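Local coordinates for protein nuclease (Salmonella phage SETP3, PDB 4QBN) that probably cleaves ester bonds in nucleic acids as a magnesium-dependent nuclease built on a VRR-NUC domain that assembles here as a pair of subunits, at residues 16-21 with 38-43; 45-50 with 74-79. All coordinates share one frame; numbering follows the deposited sequence.

Interaction 1. Residues 16-21 with 38-43; sequences EALGGL and VILPRG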
loop_
_atom_site.group_PDB
_atom_site.type_symbol
_atom_site.label_atom_id
_atom_site.label_comp_id
_atom_site.label_asym_id
_atom_site.label_seq_id
_atom_site.Cartn_x
_atom_site.Cartn_y
_atom_site.Cartn_z
ATOM N N GLU A 16 6.103 -9.473 11.326
ATOM C CA GLU A 16 7.200 -8.713 11.919
ATOM C C GLU A 16 8.395 -9.611 12.266
ATOM O O GLU A 16 9.545 -9.164 12.182
ATOM C CB GLU A 16 6.714 -7.937 13.141
ATOM C CG GLU A 16 5.846 -6.730 12.761
ATOM C CD GLU A 16 5.243 -6.045 13.986
ATOM O OE1 GLU A 16 5.304 -6.660 15.072
ATOM O OE2 GLU A 16 4.737 -4.890 13.881
ATOM N N ALA A 17 8.132 -10.886 12.585
ATOM C CA ALA A 17 9.205 -11.875 12.837
ATOM C C ALA A 17 10.038 -12.227 11.607
ATOM O O ALA A 17 11.149 -12.725 11.733
ATOM C CB ALA A 17 8.626 -13.163 13.451
ATOM N N LEU A 18 9.503 -11.976 10.420
ATOM C CA LEU A 18 10.209 -12.152 9.164
ATOM C C LEU A 18 10.915 -10.872 8.720
ATOM O O LEU A 18 11.447 -10.824 7.614
ATOM C CB LEU A 18 9.213 -12.527 8.059
ATOM C CG LEU A 18 8.485 -13.876 8.281
ATOM C CD1 LEU A 18 7.355 -14.006 7.257
ATOM C CD2 LEU A 18 9.455 -15.030 8.161
ATOM N N GLY A 19 10.876 -9.833 9.520
ATOM C CA GLY A 19 11.506 -8.586 9.167
ATOM C C GLY A 19 10.527 -7.594 8.525
ATOM O O GLY A 19 10.918 -6.515 8.078
ATOM N N GLY A 20 9.241 -7.947 8.474
ATOM C CA GLY A 20 8.247 -7.131 7.739
ATOM C C GLY A 20 7.790 -5.887 8.516
ATOM O O GLY A 20 7.941 -5.814 9.728
ATOM N N LEU A 21 7.257 -4.896 7.799
ATOM C CA LEU A 21 6.685 -3.694 8.441
ATOM C C LEU A 21 5.207 -3.891 8.228
ATOM O O LEU A 21 4.813 -4.207 7.111
ATOM C CB LEU A 21 7.132 -2.470 7.655
ATOM C CG LEU A 21 6.706 -1.131 8.281
ATOM C CD1 LEU A 21 7.403 -0.931 9.625
ATOM C CD2 LEU A 21 7.116 -0.035 7.324
ATOM N N VAL A 38 1.729 -5.025 4.189
ATOM C CA VAL A 38 2.833 -5.771 4.768
ATOM C C VAL A 38 3.980 -5.542 3.811
ATOM O O VAL A 38 3.890 -5.884 2.625
ATOM C CB VAL A 38 2.535 -7.287 4.856
ATOM C CG1 VAL A 38 3.671 -8.018 5.528
ATOM C CG2 VAL A 38 1.242 -7.502 5.699
ATOM N N ILE A 39 5.062 -4.978 4.324
ATOM C CA ILE A 39 6.251 -4.746 3.462
ATOM C C ILE A 39 7.326 -5.693 3.971
ATOM O O ILE A 39 7.791 -5.499 5.091
ATOM C CB ILE A 39 6.809 -3.303 3.601
ATOM C CG1 ILE A 39 5.729 -2.204 3.492
ATOM C CG2 ILE A 39 7.997 -3.090 2.579
ATOM C CD1 ILE A 39 5.256 -1.977 2.174
ATOM N N LEU A 40 7.679 -6.722 3.191
ATOM C CA LEU A 40 8.625 -7.764 3.604
ATOM C C LEU A 40 9.954 -7.487 2.881
ATOM O O LEU A 40 9.980 -6.719 1.925
ATOM C CB LEU A 40 8.070 -9.144 3.238
ATOM C CG LEU A 40 6.845 -9.515 4.095
ATOM C CD1 LEU A 40 6.072 -10.646 3.386
ATOM C CD2 LEU A 40 7.419 -10.031 5.375
ATOM N N PRO A 41 11.055 -8.033 3.406
ATOM C CA PRO A 41 12.370 -7.827 2.825
ATOM C C PRO A 41 12.408 -8.160 1.322
ATOM O O PRO A 41 11.672 -9.020 0.827
ATOM C CB PRO A 41 13.239 -8.763 3.641
ATOM C CG PRO A 41 12.620 -8.710 5.051
ATOM C CD PRO A 41 11.122 -8.688 4.728
ATOM N N ARG A 42 13.253 -7.431 0.604
ATOM C CA ARG A 42 13.496 -7.604 -0.823
ATOM C C ARG A 42 12.316 -7.119 -1.629
ATOM O O ARG A 42 12.088 -7.578 -2.747
ATOM C CB ARG A 42 13.872 -9.065 -1.151
ATOM C CG ARG A 42 15.105 -9.576 -0.389
ATOM C CD ARG A 42 15.557 -10.910 -0.938
ATOM N NE ARG A 42 16.505 -10.702 -2.034
ATOM C CZ ARG A 42 17.374 -11.614 -2.473
ATOM N NH1 ARG A 42 17.444 -12.812 -1.894
ATOM N NH2 ARG A 42 18.213 -11.310 -3.461
ATOM N N GLY A 43 11.552 -6.200 -1.045
ATOM C CA GLY A 43 10.600 -5.439 -1.822
ATOM C C GLY A 43 9.330 -6.217 -2.081
ATOM O O GLY A 43 8.531 -5.886 -3.020
#

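Interaction 2. Residues 45-50 with 74-79; sequences IWFVEV and ANVFVV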
loop_
_atom_site.group_PDB
_atom_site.type_symbol
_atom_site.label_atom_id
_atom_site.label_comp_id
_atom_site.label_asym_id
_atom_site.label_seq_id
_atom_site.Cartn_x
_atom_site.Cartn_y
_atom_site.Cartn_z
ATOM N N ILE A 45 5.616 -6.984 -1.460
ATOM C CA ILE A 45 4.551 -6.172 -0.860
ATOM C C ILE A 45 3.286 -7.041 -0.827
ATOM O O ILE A 45 2.891 -7.529 -1.887
ATOM C CB ILE A 45 4.231 -4.979 -1.758
ATOM C CG1 ILE A 45 5.480 -4.148 -2.101
ATOM C CG2 ILE A 45 3.171 -4.071 -1.099
ATOM C CD1 ILE A 45 6.105 -3.533 -0.888
ATOM N N TRP A 46 2.669 -7.207 0.329
ATOM C CA TRP A 46 1.423 -8.026 0.412
ATOM C C TRP A 46 0.348 -7.138 0.971
ATOM O O TRP A 46 0.610 -6.326 1.872
ATOM C CB TRP A 46 1.584 -9.208 1.372
ATOM C CG TRP A 46 2.425 -10.386 0.847
ATOM C CD1 TRP A 46 3.109 -10.458 -0.330
ATOM C CD2 TRP A 46 2.667 -11.598 1.540
ATOM N NE1 TRP A 46 3.739 -11.712 -0.455
ATOM C CE2 TRP A 46 3.465 -12.425 0.692
ATOM C CE3 TRP A 46 2.231 -12.093 2.799
ATOM C CZ2 TRP A 46 3.848 -13.740 1.044
ATOM C CZ3 TRP A 46 2.616 -13.427 3.148
ATOM C CH2 TRP A 46 3.414 -14.211 2.276
ATOM N N PHE A 47 -0.857 -7.338 0.480
ATOM C CA PHE A 47 -2.012 -6.665 1.053
ATOM C C PHE A 47 -2.824 -7.786 1.642
ATOM O O PHE A 47 -3.140 -8.740 0.952
ATOM C CB PHE A 47 -2.794 -5.982 -0.080
ATOM C CG PHE A 47 -1.992 -4.874 -0.723
ATOM C CD1 PHE A 47 -2.016 -3.597 -0.144
ATOM C CD2 PHE A 47 -1.246 -5.104 -1.852
ATOM C CE1 PHE A 47 -1.257 -2.578 -0.709
ATOM C CE2 PHE A 47 -0.468 -4.093 -2.441
ATOM C CZ PHE A 47 -0.493 -2.799 -1.846
ATOM N N VAL A 48 -3.160 -7.672 2.904
ATOM C CA VAL A 48 -3.817 -8.804 3.579
ATOM C C VAL A 48 -5.139 -8.380 4.214
ATOM O O VAL A 48 -5.186 -7.436 5.001
ATOM C CB VAL A 48 -2.882 -9.397 4.667
ATOM C CG1 VAL A 48 -3.631 -10.538 5.417
ATOM C CG2 VAL A 48 -1.642 -9.949 3.973
ATOM N N GLU A 49 -6.228 -9.104 3.896
ATOM C CA GLU A 49 -7.513 -8.782 4.459
ATOM C C GLU A 49 -7.761 -9.805 5.558
ATOM O O GLU A 49 -7.509 -10.961 5.330
ATOM C CB GLU A 49 -8.586 -8.917 3.370
ATOM C CG GLU A 49 -9.986 -8.656 3.920
ATOM C CD GLU A 49 -10.337 -7.138 4.074
ATOM O OE1 GLU A 49 -9.491 -6.272 3.736
ATOM O OE2 GLU A 49 -11.445 -6.812 4.584
ATOM N N VAL A 50 -8.209 -9.401 6.739
ATOM C CA VAL A 50 -8.381 -10.364 7.811
ATOM C C VAL A 50 -9.840 -10.501 8.194
ATOM O O VAL A 50 -10.520 -9.482 8.396
ATOM C CB VAL A 50 -7.564 -9.943 9.049
ATOM C CG1 VAL A 50 -7.783 -10.966 10.157
ATOM C CG2 VAL A 50 -6.109 -9.798 8.679
ATOM N N ALA A 74 -0.835 -7.451 -8.346
ATOM C CA ALA A 74 -0.466 -7.252 -6.925
ATOM C C ALA A 74 -0.835 -8.475 -6.067
ATOM O O ALA A 74 -1.678 -9.275 -6.478
ATOM C CB ALA A 74 -1.179 -5.957 -6.362
ATOM N N ASN A 75 -0.207 -8.632 -4.892
ATOM C CA ASN A 75 -0.446 -9.792 -4.009
ATOM C C ASN A 75 -1.505 -9.426 -3.004
ATOM O O ASN A 75 -1.280 -8.555 -2.186
ATOM C CB ASN A 75 0.849 -10.107 -3.214
ATOM C CG ASN A 75 1.994 -10.536 -4.121
ATOM O OD1 ASN A 75 1.781 -11.407 -4.941
ATOM N ND2 ASN A 75 3.197 -9.908 -4.000
ATOM N N VAL A 76 -2.679 -10.075 -3.047
ATOM C CA VAL A 76 -3.727 -9.724 -2.093
ATOM C C VAL A 76 -4.237 -11.033 -1.536
ATOM O O VAL A 76 -4.619 -11.927 -2.303
ATOM C CB VAL A 76 -4.893 -9.035 -2.809
ATOM C CG1 VAL A 76 -5.970 -8.752 -1.811
ATOM C CG2 VAL A 76 -4.394 -7.746 -3.525
ATOM N N PHE A 77 -4.264 -11.151 -0.230
ATOM C CA PHE A 77 -4.600 -12.451 0.402
ATOM C C PHE A 77 -5.643 -12.230 1.427
ATOM O O PHE A 77 -5.693 -11.179 1.997
ATOM C CB PHE A 77 -3.367 -13.020 1.105
ATOM C CG PHE A 77 -2.239 -13.252 0.155
ATOM C CD1 PHE A 77 -2.340 -14.221 -0.842
ATOM C CD2 PHE A 77 -1.092 -12.469 0.225
ATOM C CE1 PHE A 77 -1.308 -14.431 -1.759
ATOM C CE2 PHE A 77 -0.047 -12.705 -0.667
ATOM C CZ PHE A 77 -0.164 -13.678 -1.652
ATOM N N VAL A 78 -6.497 -13.238 1.661
ATOM C CA VAL A 78 -7.532 -13.118 2.707
ATOM C C VAL A 78 -7.302 -14.233 3.714
ATOM O O VAL A 78 -7.085 -15.385 3.312
ATOM C CB VAL A 78 -8.937 -13.323 2.116
ATOM C CG1 VAL A 78 -9.979 -13.171 3.246
ATOM C CG2 VAL A 78 -9.179 -12.293 0.970
ATOM N N VAL A 79 -7.264 -13.903 5.005
ATOM C CA VAL A 79 -7.039 -14.948 6.006
ATOM C C VAL A 79 -8.069 -14.814 7.092
ATOM O O VAL A 79 -8.520 -13.736 7.395
ATOM C CB VAL A 79 -5.624 -14.886 6.616
ATOM C CG1 VAL A 79 -4.535 -15.178 5.524
ATOM C CG2 VAL A 79 -5.402 -13.559 7.298
HETATM O O HOH W 1 1.718 -6.563 -4.239
#

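Interaction 1. Residues 16-21 with 38-43
L21 and I39 form an antiparallel hydrogen-bonded pair where strand 21-27, an outer strand of the mixed sheet within this chain, begins, just after helix 3-17 has closed in a Schellman motif. The pair is joined in both directions. L21 N gives its hydrogen to I39 O at 2.8 Å, from a position tilted 23° out of the carbonyl plane. In return I39 N reaches L21 O at 2.9 Å, in the carbonyl plane and with an almost straight N-H...O angle of 171°. Each acceptor also has a CH donor beside it: G20 CA lies 3.1 Å from I39 O, and V38 CA makes a longer approach to L21 O. The L21 and I39 side chains leave the same face of the sheet and meet through their CB atoms, and F69 and R72 of the second subunit pack against L21 and I39 respectively.

The turn before the strand settles its own polar groups. G19, with positive phi (96°), turns its N back to E16 O at 3.1 Å, while G19 O accepts from R72 NE of the second subunit. E16 OE2 makes a salt bridge with K12 NZ. Next to the pair, L40 CD2 comes up against G20 CA, where the absence of a side chain lets the leucine come close, and the same methyl meets L18 CB. Y93 packs on L18, L40 and P41. Beyond L40, the P41 ring sits against the peptide that follows L18, its CG 3.5 Å from L18 O.

Interaction 2. Residues 45-50 with 74-79
The F77 ring stands edge-on to the indole of W46, in a T-shaped pair with planes 70° apart and 4.9 Å between the F77 ring centroid and that of the five-membered ring. F77 CE2 does the touching: it lies over one indole face, 3.7 Å from W46 CD2. L88 and Y92 of helix 82-92 pack on both rings.

N75 approaches the same indole obliquely through CB, near CD1, with its amide plane turned 75° from the ring. ND2 of the same amide bonds to I45 O at 3.2 Å; the acceptor lies in the amide plane, although the donor is tilted from the carbonyl plane. A water donates to the same oxygen and accepts from N75 N, so I45 O is held twice where the strands start to pair.

On the reverse face, F47 presents its ring edge to N75 O, its CB meets V76 CG2, and F69 adds an edge-to-face contact. E49 touches V78 through CB; its chain then bends at chi2 (80°), and OE1 accepts a hydrogen bond from D35 N. Farther along the sheet face that carries W46 and F77, V79 CG2 meets V48 CG1 at 4.0 Å and V50 CG2 at 4.1 Å.

Between the two strands, F47 N bonds to N75 O, F77 N to F47 O, E49 N to F77 O and V79 N to E49 O. This is the parallel pairing of a beta-alpha-beta unit, with helix 60-71 as the crossover and its H66 and F69 packed on V76.

Interaction 1 closes along the chain before interaction 2 opens, and their centres lie 13 Å apart in one four-stranded mixed sheet. Interaction 1 joins the outer strand 21-27 to strand 36-40; interaction 2 joins strand 44-50 to the other outer strand, 75-79. The neighbouring strands 36-40 and 44-50 connect them: V38 N probably bonds to W46 O at 2.9 Å, I39 CD1 packs on I45 CD1, and L40 CD1 rests near the W46 indole. Within this chain the two contacts thus account for both outer pairings of the sheet, antiparallel at one side and parallel at the other. Both also touch the second subunit, so the sheet contributes directly to the dimer interface.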